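Local atomic coordinates of OBCA, Oxalate Biosynthetic Component A (Burkholderia glumae, PDB entry 4NNC), a protein that is a two-domain protein with a TIM-barrel-type domain that holds a cobalt (II) ion in this model. Residues A[226-231]-A[247-252]; A[347-352]-A[375-380]; A[443-448]-A[466-471]. All blocks are in the same frame, centred on the assembly; numbering follows the deposited sequence.

Contact 1: residues A[226-231]-A[247-252]; sequences HTRDLS and GSQRNQ. With CO (cobalt (II) ion), chain B; OXL (oxalate ion), chain C; 2KQ ((3S)-3-[2-[3-[[(2R)-4-[[[(2R,3S,4R,5R)-5-(6-aminopurin-9-yl)-4-oxidanyl-3-phosphonooxy-oxolan-2-yl]methoxy-oxidanyl-phosphoryl]oxy-oxidanyl-phosphoryl]oxy-3,3-dimethyl-2-oxidanyl-butanoyl]amino]propanoylamino]ethylsulfanyl]-3-oxidanyl-butanoic acid), chain D.
Thr227 OG1 gives its proton to the carbonyl O of Gln252, the two oxygens 2.7 Å apart and the hydroxyl lying in the carbonyl plane on a lone pair. The torsion that sets OG1 between the backbone N and the carbonyl carbon (chi1 47°) aims it there, and the same oxygen accepts from the backbone N of Val254, so one hydroxyl both gives and takes a bond. Gln252 N answers with a bond to Thr227 O.

Further along, Arg228 curls over segment 247-252, bent at its second torsion, until NH1 reaches Gln249 O at 2.9 Å. That oxygen sits tilted from the guanidinium plane; NE bonds to Gly14 O and NH2 to Pro17 O, so the guanidinium joins segment 247-252 to the loop holding Gly14 and Pro17. Asp229 meets Arg250 in a salt bridge, OD2 to NH2 2.7 Å, with NH2 arriving on the anti side of the carboxylate, somewhat out of its plane, and the two planes 79° apart. Arg250 is steadied by Gln252 OE1, 2.6 Å from its NH1 and close to the guanidinium plane. The other carboxylate oxygen, Asp229 OD1, turns back to its own segment and accepts from both N and OG of Ser231, the first of these closing an Asx turn.

The end nearest the bound groups carries a different task. His226 ND1 donates almost straight (173°) to Asn251 OD1 at 2.8 Å, and this bond, lying in the ring plane, should fix the rotation of the imidazole. His226 NE2 binds the cobalt ion at 2.0 Å, where His224, Glu475 and O51 and O54 of 2KQ are the other ligands. It is a second-shell amide orienting a first-shell histidine, in a metal site at the C-terminal mouth of a TIM-type barrel.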
# COMPACT_ATOMS: atom_id res chain seq x y z
N HIS A 226 -8.65 0.92 6.12
CA HIS A 226 -9.57 1.28 5.05
C HIS A 226 -10.48 0.09 4.80
O HIS A 226 -10.12 -1.05 5.12
CB HIS A 226 -8.82 1.52 3.75
CG HIS A 226 -8.04 2.79 3.70
ND1 HIS A 226 -8.22 3.72 2.71
CD2 HIS A 226 -7.06 3.27 4.51
CE1 HIS A 226 -7.38 4.74 2.91
NE2 HIS A 226 -6.67 4.48 3.99
N THR A 227 -11.64 0.34 4.20
CA THR A 227 -12.45 -0.75 3.63
C THR A 227 -12.56 -0.60 2.11
O THR A 227 -12.28 0.47 1.57
CB THR A 227 -13.85 -0.81 4.26
OG1 THR A 227 -14.43 0.51 4.31
CG2 THR A 227 -13.76 -1.39 5.66
N ARG A 228 -12.95 -1.69 1.43
CA ARG A 228 -13.11 -1.70 -0.02
C ARG A 228 -14.52 -2.16 -0.41
O ARG A 228 -15.10 -3.05 0.23
CB ARG A 228 -12.07 -2.62 -0.67
CG ARG A 228 -10.63 -2.27 -0.35
CD ARG A 228 -10.25 -0.92 -0.96
NE ARG A 228 -8.82 -0.66 -0.77
CZ ARG A 228 -7.87 -1.07 -1.61
NH1 ARG A 228 -8.20 -1.75 -2.71
NH2 ARG A 228 -6.60 -0.80 -1.33
N ASP A 229 -15.06 -1.54 -1.46
CA ASP A 229 -16.33 -1.95 -2.04
C ASP A 229 -16.07 -3.11 -3.01
O ASP A 229 -15.40 -2.93 -4.03
CB ASP A 229 -16.94 -0.75 -2.76
CG ASP A 229 -18.20 -1.09 -3.56
OD1 ASP A 229 -18.82 -2.16 -3.37
OD2 ASP A 229 -18.58 -0.24 -4.40
N LEU A 230 -16.59 -4.29 -2.70
CA LEU A 230 -16.36 -5.46 -3.55
C LEU A 230 -17.61 -5.87 -4.33
O LEU A 230 -17.69 -7.00 -4.82
CB LEU A 230 -15.86 -6.64 -2.71
CG LEU A 230 -14.60 -6.47 -1.86
CD1 LEU A 230 -14.24 -7.77 -1.18
CD2 LEU A 230 -13.43 -5.99 -2.72
N SER A 231 -18.58 -4.98 -4.47
CA SER A 231 -19.88 -5.41 -5.00
C SER A 231 -19.93 -5.60 -6.53
O SER A 231 -20.84 -6.24 -7.04
CB SER A 231 -21.00 -4.48 -4.51
OG SER A 231 -20.80 -3.16 -4.97
N GLY A 247 -13.08 -6.83 -10.85
CA GLY A 247 -13.70 -6.03 -9.80
C GLY A 247 -12.80 -4.87 -9.42
O GLY A 247 -11.57 -5.00 -9.42
N SER A 248 -13.40 -3.72 -9.11
CA SER A 248 -12.61 -2.51 -8.89
C SER A 248 -11.86 -2.48 -7.55
O SER A 248 -10.81 -1.85 -7.45
CB SER A 248 -13.51 -1.28 -8.96
OG SER A 248 -14.40 -1.27 -7.85
N GLN A 249 -12.40 -3.16 -6.53
CA GLN A 249 -11.85 -3.11 -5.17
C GLN A 249 -11.72 -1.65 -4.73
O GLN A 249 -10.75 -1.27 -4.05
CB GLN A 249 -10.49 -3.82 -5.08
CG GLN A 249 -10.46 -5.27 -5.58
CD GLN A 249 -9.12 -5.95 -5.32
OE1 GLN A 249 -8.42 -5.64 -4.34
NE2 GLN A 249 -8.75 -6.87 -6.20
N ARG A 250 -12.70 -0.85 -5.12
CA ARG A 250 -12.69 0.60 -4.93
C ARG A 250 -12.56 1.01 -3.46
O ARG A 250 -13.24 0.47 -2.58
CB ARG A 250 -13.96 1.21 -5.55
CG ARG A 250 -13.93 2.74 -5.72
CD ARG A 250 -15.23 3.24 -6.36
NE ARG A 250 -16.39 2.60 -5.74
CZ ARG A 250 -17.00 3.06 -4.64
NH1 ARG A 250 -16.57 4.19 -4.06
NH2 ARG A 250 -18.03 2.40 -4.14
N ASN A 251 -11.69 1.97 -3.19
CA ASN A 251 -11.66 2.52 -1.86
C ASN A 251 -13.03 3.08 -1.54
O ASN A 251 -13.61 3.80 -2.34
CB ASN A 251 -10.62 3.63 -1.73
CG ASN A 251 -10.45 4.09 -0.29
OD1 ASN A 251 -10.00 3.32 0.57
ND2 ASN A 251 -10.81 5.34 -0.01
N GLN A 252 -13.54 2.73 -0.36
CA GLN A 252 -14.87 3.16 0.06
C GLN A 252 -15.08 2.83 1.54
O GLN A 252 -14.74 1.74 1.98
CB GLN A 252 -15.93 2.45 -0.78
CG GLN A 252 -17.35 2.73 -0.34
CD GLN A 252 -17.73 4.16 -0.62
OE1 GLN A 252 -17.78 4.58 -1.78
NE2 GLN A 252 -17.99 4.92 0.44
CO CO B . -5.18 5.66 4.68
C1 OXL C . -6.02 8.55 0.91
C2 OXL C . -4.82 7.80 1.30
O1 OXL C . -6.05 9.81 1.01
O2 OXL C . -3.73 7.97 0.67
O3 OXL C . -7.01 7.89 0.50
O4 OXL C . -4.92 6.97 2.25
C01 2KQ D . 0.38 1.66 -4.90
C02 2KQ D . 1.59 1.36 -4.01
C03 2KQ D . 1.10 0.92 -2.54
C04 2KQ D . 2.40 0.24 -4.67
O05 2KQ D . 3.53 -0.03 -3.87
P06 2KQ D . 4.85 -0.65 -4.50
O07 2KQ D . 5.63 -1.35 -3.40
O08 2KQ D . 4.51 -1.66 -5.58
O09 2KQ D . 5.73 0.55 -5.09
P10 2KQ D . 5.68 1.17 -6.56
O11 2KQ D . 6.41 2.48 -6.59
O12 2KQ D . 4.24 1.43 -6.95
O13 2KQ D . 6.34 0.16 -7.62
C14 2KQ D . 6.31 0.46 -9.02
C15 2KQ D . 7.26 -0.38 -9.75
O16 2KQ D . 8.59 -0.38 -9.09
C17 2KQ D . 8.86 -1.73 -8.66
N18 2KQ D . 9.43 -1.66 -7.35
C19 2KQ D . 8.78 -1.48 -6.19
N20 2KQ D . 9.68 -1.45 -5.18
C21 2KQ D . 10.92 -1.62 -5.70
C22 2KQ D . 12.22 -1.68 -5.17
N23 2KQ D . 12.45 -1.55 -3.73
N24 2KQ D . 13.26 -1.86 -6.00
C25 2KQ D . 13.06 -1.97 -7.34
N26 2KQ D . 11.84 -1.92 -7.88
C27 2KQ D . 10.76 -1.75 -7.08
C28 2KQ D . 7.59 -2.46 -8.72
O29 2KQ D . 7.79 -3.84 -9.06
C30 2KQ D . 6.84 -1.81 -9.80
O31 2KQ D . 7.20 -2.39 -11.07
P32 2KQ D . 6.62 -1.76 -12.47
O33 2KQ D . 7.16 -0.35 -12.70
O34 2KQ D . 7.00 -2.66 -13.63
O35 2KQ D . 5.12 -1.70 -12.37
C36 2KQ D . 2.53 2.61 -3.99
O37 2KQ D . 2.93 2.88 -5.27
C38 2KQ D . 1.91 3.89 -3.41
O39 2KQ D . 1.06 4.54 -4.00
N40 2KQ D . 2.40 4.37 -2.12
C41 2KQ D . 1.83 5.58 -1.63
C42 2KQ D . 0.66 5.29 -0.70
C43 2KQ D . 0.00 6.56 -0.10
O44 2KQ D . -0.35 7.50 -0.82
N45 2KQ D . -0.15 6.62 1.32
C46 2KQ D . -0.76 7.81 1.85
C47 2KQ D . -1.93 7.44 2.74
S48 2KQ D . -2.49 8.84 3.70
C49 2KQ D . -3.69 8.28 4.90
C50 2KQ D . -3.03 8.37 6.17
O51 2KQ D . -4.03 6.93 4.69
C52 2KQ D . -4.91 9.25 4.96
C53 2KQ D . -6.29 8.67 5.11
O54 2KQ D . -6.47 7.42 5.14
O55 2KQ D . -7.26 9.47 5.21
O HOH W 1 -12.15 2.98 3.23
O HOH W 2 -14.34 -5.14 -6.42

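Contact 2: residues A[347-352]-A[375-380]; sequences VEVFNH and FMLVAG. With 2KQ ((3S)-3-[2-[3-[[(2R)-4-[[[(2R,3S,4R,5R)-5-(6-aminopurin-9-yl)-4-oxidanyl-3-phosphonooxy-oxolan-2-yl]methoxy-oxidanyl-phosphoryl]oxy-oxidanyl-phosphoryl]oxy-3,3-dimethyl-2-oxidanyl-butanoyl]amino]propanoylamino]ethylsulfanyl]-3-oxidanyl-butanoic acid), chain D.
Val378 sets one methyl squarely over the ring of Phe350: CG2 lies 4.1 Å from the ring centroid and 13° off its normal, a CH-pi contact formed beside inverse gamma turns centred on Val349 and Val378. Strands 344-349 and 373-378, to which the two segments belong, are parallel neighbours in the TIM-type barrel. The paired backbones are joined by three backbone hydrogen bonds, Met376 N to Val347 O and Val349 N to Met376 O, both at 2.8 Å, followed by Val378 N to Val349 O.

The side chains divide between the two sides of the sheet. Val347, Val349, Phe375 and Leu377 face the helices, where helix 352-359 packs on the valines and helix 416-440 on Phe375 and Leu377. Val347 lies alongside Phe375, with Val347 CB 3.5 Å from Phe375 CD1. Val349 brings CG2 to the edge of the same ring. Glu348 and Met376 share the other side, the one turned to the bound groups. Phe350 itself, CG anti to its carbonyl carbon (chi1 -79°), extends the ring to 2KQ, with CZ 3.4 Å from the sulfur S48.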
# COMPACT_ATOMS: atom_id res chain seq x y z
N VAL A 347 -3.99 14.06 12.27
CA VAL A 347 -3.82 15.03 11.20
C VAL A 347 -2.94 14.42 10.10
O VAL A 347 -1.77 14.13 10.34
CB VAL A 347 -3.22 16.38 11.70
CG1 VAL A 347 -3.05 17.37 10.55
CG2 VAL A 347 -4.10 16.99 12.78
N GLU A 348 -3.50 14.20 8.91
CA GLU A 348 -2.70 13.68 7.79
C GLU A 348 -2.04 14.84 7.05
O GLU A 348 -2.68 15.62 6.35
CB GLU A 348 -3.55 12.83 6.84
CG GLU A 348 -4.45 11.80 7.53
CD GLU A 348 -3.67 10.78 8.38
OE1 GLU A 348 -2.47 10.53 8.10
OE2 GLU A 348 -4.25 10.23 9.34
N VAL A 349 -0.73 14.97 7.24
CA VAL A 349 -0.04 16.10 6.66
C VAL A 349 0.36 15.73 5.25
O VAL A 349 1.44 15.18 5.01
CB VAL A 349 1.20 16.50 7.51
CG1 VAL A 349 1.74 17.83 7.03
CG2 VAL A 349 0.81 16.57 8.98
N PHE A 350 -0.54 16.00 4.31
CA PHE A 350 -0.29 15.67 2.91
C PHE A 350 0.51 16.79 2.27
O PHE A 350 1.27 16.56 1.33
CB PHE A 350 -1.59 15.53 2.12
CG PHE A 350 -2.31 14.22 2.31
CD1 PHE A 350 -3.37 14.12 3.21
CD2 PHE A 350 -1.99 13.11 1.53
CE1 PHE A 350 -4.07 12.94 3.36
CE2 PHE A 350 -2.69 11.91 1.69
CZ PHE A 350 -3.73 11.82 2.60
N ASN A 351 0.34 18.01 2.78
CA ASN A 351 0.84 19.18 2.05
C ASN A 351 1.06 20.40 2.92
O ASN A 351 0.71 20.40 4.11
CB ASN A 351 -0.08 19.49 0.85
CG ASN A 351 -1.57 19.62 1.24
OD1 ASN A 351 -1.92 20.30 2.23
ND2 ASN A 351 -2.45 18.98 0.47
N HIS A 352 1.61 21.46 2.33
CA HIS A 352 1.92 22.66 3.11
C HIS A 352 0.68 23.41 3.51
O HIS A 352 0.66 24.03 4.57
CB HIS A 352 2.89 23.57 2.35
CG HIS A 352 4.31 23.11 2.44
ND1 HIS A 352 5.09 23.34 3.56
CD2 HIS A 352 5.08 22.40 1.58
CE1 HIS A 352 6.28 22.81 3.37
NE2 HIS A 352 6.30 22.23 2.18
N PHE A 375 -0.02 13.62 14.43
CA PHE A 375 0.27 14.03 13.06
C PHE A 375 0.92 12.87 12.32
O PHE A 375 1.69 12.10 12.91
CB PHE A 375 1.22 15.24 13.01
CG PHE A 375 0.65 16.49 13.62
CD1 PHE A 375 -0.02 17.42 12.83
CD2 PHE A 375 0.80 16.76 14.99
CE1 PHE A 375 -0.56 18.60 13.39
CE2 PHE A 375 0.27 17.93 15.55
CZ PHE A 375 -0.42 18.84 14.75
N MET A 376 0.61 12.74 11.04
CA MET A 376 1.28 11.75 10.20
C MET A 376 1.83 12.48 9.00
O MET A 376 1.06 13.07 8.25
CB MET A 376 0.29 10.67 9.73
CG MET A 376 0.87 9.64 8.75
SD MET A 376 2.19 8.62 9.47
CE MET A 376 1.22 7.67 10.65
N LEU A 377 3.15 12.47 8.83
CA LEU A 377 3.76 13.12 7.67
C LEU A 377 3.63 12.22 6.45
O LEU A 377 4.25 11.15 6.40
CB LEU A 377 5.24 13.44 7.93
CG LEU A 377 5.58 14.33 9.14
CD1 LEU A 377 7.10 14.49 9.31
CD2 LEU A 377 4.92 15.69 9.00
N VAL A 378 2.83 12.62 5.47
CA VAL A 378 2.68 11.83 4.26
C VAL A 378 3.81 12.20 3.31
O VAL A 378 3.58 12.83 2.28
CB VAL A 378 1.30 12.04 3.61
CG1 VAL A 378 1.08 11.04 2.46
CG2 VAL A 378 0.19 11.92 4.66
N ALA A 379 5.02 11.81 3.67
CA ALA A 379 6.21 12.21 2.92
C ALA A 379 6.35 11.41 1.64
O ALA A 379 5.93 10.25 1.59
CB ALA A 379 7.45 12.05 3.79
N GLY A 380 6.91 12.03 0.60
CA GLY A 380 7.24 11.34 -0.64
C GLY A 380 6.13 11.19 -1.67
O GLY A 380 6.35 10.65 -2.76
C01 2KQ D . 0.38 1.66 -4.90
C02 2KQ D . 1.59 1.36 -4.01
C03 2KQ D . 1.10 0.92 -2.54
C04 2KQ D . 2.40 0.24 -4.67
O05 2KQ D . 3.53 -0.03 -3.87
P06 2KQ D . 4.85 -0.65 -4.50
O07 2KQ D . 5.63 -1.35 -3.40
O08 2KQ D . 4.51 -1.66 -5.58
O09 2KQ D . 5.73 0.55 -5.09
P10 2KQ D . 5.68 1.17 -6.56
O11 2KQ D . 6.41 2.48 -6.59
O12 2KQ D . 4.24 1.43 -6.95
O13 2KQ D . 6.34 0.16 -7.62
C14 2KQ D . 6.31 0.46 -9.02
C15 2KQ D . 7.26 -0.38 -9.75
O16 2KQ D . 8.59 -0.38 -9.09
C17 2KQ D . 8.86 -1.73 -8.66
N18 2KQ D . 9.43 -1.66 -7.35
C19 2KQ D . 8.78 -1.48 -6.19
N20 2KQ D . 9.68 -1.45 -5.18
C21 2KQ D . 10.92 -1.62 -5.70
C22 2KQ D . 12.22 -1.68 -5.17
N23 2KQ D . 12.45 -1.55 -3.73
N24 2KQ D . 13.26 -1.86 -6.00
C25 2KQ D . 13.06 -1.97 -7.34
N26 2KQ D . 11.84 -1.92 -7.88
C27 2KQ D . 10.76 -1.75 -7.08
C28 2KQ D . 7.59 -2.46 -8.72
O29 2KQ D . 7.79 -3.84 -9.06
C30 2KQ D . 6.84 -1.81 -9.80
O31 2KQ D . 7.20 -2.39 -11.07
P32 2KQ D . 6.62 -1.76 -12.47
O33 2KQ D . 7.16 -0.35 -12.70
O34 2KQ D . 7.00 -2.66 -13.63
O35 2KQ D . 5.12 -1.70 -12.37
C36 2KQ D . 2.53 2.61 -3.99
O37 2KQ D . 2.93 2.88 -5.27
C38 2KQ D . 1.91 3.89 -3.41
O39 2KQ D . 1.06 4.54 -4.00
N40 2KQ D . 2.40 4.37 -2.12
C41 2KQ D . 1.83 5.58 -1.63
C42 2KQ D . 0.66 5.29 -0.70
C43 2KQ D . 0.00 6.56 -0.10
O44 2KQ D . -0.35 7.50 -0.82
N45 2KQ D . -0.15 6.62 1.32
C46 2KQ D . -0.76 7.81 1.85
C47 2KQ D . -1.93 7.44 2.74
S48 2KQ D . -2.49 8.84 3.70
C49 2KQ D . -3.69 8.28 4.90
C50 2KQ D . -3.03 8.37 6.17
O51 2KQ D . -4.03 6.93 4.69
C52 2KQ D . -4.91 9.25 4.96
C53 2KQ D . -6.29 8.67 5.11
O54 2KQ D . -6.47 7.42 5.14
O55 2KQ D . -7.26 9.47 5.21

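Contact 3: residues A[443-448]-A[466-471]; sequences VSKISI and GLDGIR. With 2KQ ((3S)-3-[2-[3-[[(2R)-4-[[[(2R,3S,4R,5R)-5-(6-aminopurin-9-yl)-4-oxidanyl-3-phosphonooxy-oxolan-2-yl]methoxy-oxidanyl-phosphoryl]oxy-oxidanyl-phosphoryl]oxy-3,3-dimethyl-2-oxidanyl-butanoyl]amino]propanoylamino]ethylsulfanyl]-3-oxidanyl-butanoic acid), chain D.
Asp468 and Ile446 exchange two hydrogen bonds that join loop to strand: Ile446 N donates to the carboxylate OD2 at 2.9 Å, and Asp468 N returns to Ile446 O at 2.8 Å, so a side chain takes the place of a strand carbonyl before the regular pairing begins. OD2 has a second partner, Arg438 of helix 416-440, in a salt bridge. The other oxygen, OD1, pairs loosely with Lys445 NZ at 3.6 Å, the lysine crossing Asp468 at about a right angle with its CD carbon pressed on the carboxylate. Charge thus gathers at the partly exposed start of the pair.

The backbone bonds that follow are those of parallel strands: Ile448 N to Gly469 O and Arg471 N to Ile448 O. Where Ser447 passes Gly469 the strands come close, their CA atoms 4.4 Å apart, and the serine OG rests 3.4 Å from Gly469 CA.

Apolar packing fills the helix-facing side. Leu467 forks between two isoleucines, CD2 against Ile446 CG2 and CD1 against Ile448 CB at 3.5 Å, and packs against Val434 of helix 416-440. Ile470 stands beside Ile448 and meets helix 458-464.

At the far end Arg471, stretched from CG to NE with CG anti to the backbone N (chi1 152°), reaches the bound groups; Asp476 holds its NE, and NH2 makes a weak bond to O51 of 2KQ. Strand 444-449, helix 458-464 and strand 469-472 form a beta-alpha-beta unit of a TIM-type barrel, with ligand-facing groups at the strand ends.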
# COMPACT_ATOMS: atom_id res chain seq x y z
N VAL A 443 2.81 19.73 22.86
CA VAL A 443 2.34 18.41 23.24
C VAL A 443 1.80 17.69 21.99
O VAL A 443 0.62 17.81 21.66
CB VAL A 443 1.25 18.52 24.33
CG1 VAL A 443 0.91 17.15 24.91
CG2 VAL A 443 1.73 19.46 25.44
N SER A 444 2.66 16.96 21.29
CA SER A 444 2.27 16.32 20.05
C SER A 444 3.08 15.07 19.77
O SER A 444 4.18 14.90 20.28
CB SER A 444 2.42 17.31 18.89
OG SER A 444 3.76 17.73 18.77
N LYS A 445 2.52 14.18 18.95
CA LYS A 445 3.25 13.02 18.46
C LYS A 445 3.20 13.07 16.95
O LYS A 445 2.12 13.22 16.37
CB LYS A 445 2.62 11.73 18.95
CG LYS A 445 2.56 11.62 20.46
CD LYS A 445 3.96 11.61 21.02
CE LYS A 445 3.95 11.80 22.53
NZ LYS A 445 5.36 11.80 23.02
N ILE A 446 4.36 12.94 16.32
CA ILE A 446 4.45 13.00 14.86
C ILE A 446 5.01 11.70 14.33
O ILE A 446 6.06 11.24 14.80
CB ILE A 446 5.36 14.17 14.40
CG1 ILE A 446 4.79 15.51 14.89
CG2 ILE A 446 5.51 14.18 12.87
CD1 ILE A 446 5.66 16.70 14.59
N SER A 447 4.33 11.11 13.35
CA SER A 447 4.83 9.91 12.68
C SER A 447 5.16 10.18 11.21
O SER A 447 4.82 11.23 10.66
CB SER A 447 3.83 8.76 12.78
OG SER A 447 3.74 8.25 14.10
N ILE A 448 5.82 9.22 10.56
CA ILE A 448 6.12 9.34 9.14
C ILE A 448 5.76 8.07 8.36
O ILE A 448 5.92 6.96 8.86
CB ILE A 448 7.63 9.67 8.90
CG1 ILE A 448 7.90 9.95 7.42
CG2 ILE A 448 8.53 8.56 9.43
CD1 ILE A 448 9.24 10.67 7.18
N GLY A 466 13.80 13.04 14.97
CA GLY A 466 13.23 12.87 16.30
C GLY A 466 11.73 12.56 16.29
O GLY A 466 11.00 12.91 17.22
N LEU A 467 11.25 11.88 15.25
CA LEU A 467 9.82 11.58 15.19
C LEU A 467 9.40 10.58 16.28
O LEU A 467 10.23 9.86 16.83
CB LEU A 467 9.43 11.11 13.79
CG LEU A 467 9.71 12.15 12.70
CD1 LEU A 467 9.08 11.73 11.38
CD2 LEU A 467 9.19 13.52 13.13
N ASP A 468 8.10 10.56 16.60
CA ASP A 468 7.59 9.69 17.66
C ASP A 468 7.15 8.31 17.18
O ASP A 468 6.85 7.43 17.99
CB ASP A 468 6.41 10.37 18.36
CG ASP A 468 6.77 11.71 18.91
OD1 ASP A 468 7.30 11.74 20.04
OD2 ASP A 468 6.53 12.74 18.24
N GLY A 469 7.10 8.12 15.87
CA GLY A 469 6.54 6.89 15.34
C GLY A 469 6.74 6.71 13.85
O GLY A 469 7.03 7.67 13.11
N ILE A 470 6.60 5.47 13.41
CA ILE A 470 6.82 5.10 12.02
C ILE A 470 5.64 4.24 11.55
O ILE A 470 5.11 3.40 12.30
CB ILE A 470 8.14 4.32 11.86
CG1 ILE A 470 9.34 5.21 12.20
CG2 ILE A 470 8.30 3.77 10.45
CD1 ILE A 470 10.68 4.46 12.16
N ARG A 471 5.22 4.46 10.31
CA ARG A 471 4.12 3.72 9.74
C ARG A 471 4.60 2.89 8.55
O ARG A 471 5.39 3.37 7.71
CB ARG A 471 3.01 4.68 9.31
CG ARG A 471 2.17 4.15 8.16
CD ARG A 471 0.92 4.97 7.94
NE ARG A 471 0.47 4.87 6.55
CZ ARG A 471 -0.69 5.34 6.12
NH1 ARG A 471 -1.53 5.92 6.96
NH2 ARG A 471 -1.01 5.21 4.84
C01 2KQ D . 0.38 1.66 -4.90
C02 2KQ D . 1.59 1.36 -4.01
C03 2KQ D . 1.10 0.92 -2.54
C04 2KQ D . 2.40 0.24 -4.67
O05 2KQ D . 3.53 -0.03 -3.87
P06 2KQ D . 4.85 -0.65 -4.50
O07 2KQ D . 5.63 -1.35 -3.40
O08 2KQ D . 4.51 -1.66 -5.58
O09 2KQ D . 5.73 0.55 -5.09
P10 2KQ D . 5.68 1.17 -6.56
O11 2KQ D . 6.41 2.48 -6.59
O12 2KQ D . 4.24 1.43 -6.95
O13 2KQ D . 6.34 0.16 -7.62
C14 2KQ D . 6.31 0.46 -9.02
C15 2KQ D . 7.26 -0.38 -9.75
O16 2KQ D . 8.59 -0.38 -9.09
C17 2KQ D . 8.86 -1.73 -8.66
N18 2KQ D . 9.43 -1.66 -7.35
C19 2KQ D . 8.78 -1.48 -6.19
N20 2KQ D . 9.68 -1.45 -5.18
C21 2KQ D . 10.92 -1.62 -5.70
C22 2KQ D . 12.22 -1.68 -5.17
N23 2KQ D . 12.45 -1.55 -3.73
N24 2KQ D . 13.26 -1.86 -6.00
C25 2KQ D . 13.06 -1.97 -7.34
N26 2KQ D . 11.84 -1.92 -7.88
C27 2KQ D . 10.76 -1.75 -7.08
C28 2KQ D . 7.59 -2.46 -8.72
O29 2KQ D . 7.79 -3.84 -9.06
C30 2KQ D . 6.84 -1.81 -9.80
O31 2KQ D . 7.20 -2.39 -11.07
P32 2KQ D . 6.62 -1.76 -12.47
O33 2KQ D . 7.16 -0.35 -12.70
O34 2KQ D . 7.00 -2.66 -13.63
O35 2KQ D . 5.12 -1.70 -12.37
C36 2KQ D . 2.53 2.61 -3.99
O37 2KQ D . 2.93 2.88 -5.27
C38 2KQ D . 1.91 3.89 -3.41
O39 2KQ D . 1.06 4.54 -4.00
N40 2KQ D . 2.40 4.37 -2.12
C41 2KQ D . 1.83 5.58 -1.63
C42 2KQ D . 0.66 5.29 -0.70
C43 2KQ D . 0.00 6.56 -0.10
O44 2KQ D . -0.35 7.50 -0.82
N45 2KQ D . -0.15 6.62 1.32
C46 2KQ D . -0.76 7.81 1.85
C47 2KQ D . -1.93 7.44 2.74
S48 2KQ D . -2.49 8.84 3.70
C49 2KQ D . -3.69 8.28 4.90
C50 2KQ D . -3.03 8.37 6.17
O51 2KQ D . -4.03 6.93 4.69
C52 2KQ D . -4.91 9.25 4.96
C53 2KQ D . -6.29 8.67 5.11
O54 2KQ D . -6.47 7.42 5.14
O55 2KQ D . -7.26 9.47 5.21
O HOH W 3 6.60 9.90 22.10
O HOH W 4 3.22 5.37 13.78

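The three contacts belong to one curved sheet and all touch 2KQ, yet they sit differently in it. Contacts 2 and 3 are buried parallel pairs sharing a border: strands 373-378 and 444-449 are neighbours, and Leu377 N probably bonds to Ser447 O at 2.8 Å, while Met376 CE packs on Ser447 and Arg471. Contact 1, with its centre about 24 Å from that of contact 2 and about 30 Å from that of contact 3, is partly buried, antiparallel and loosely bonded. Its chemistry is polar, whereas contact 2 is chiefly apolar and contact 3 grades from charged to apolar. Contact 1 supplies a metal ligand; contacts 2 and 3 supply an aromatic ring and a guanidinium to the same site.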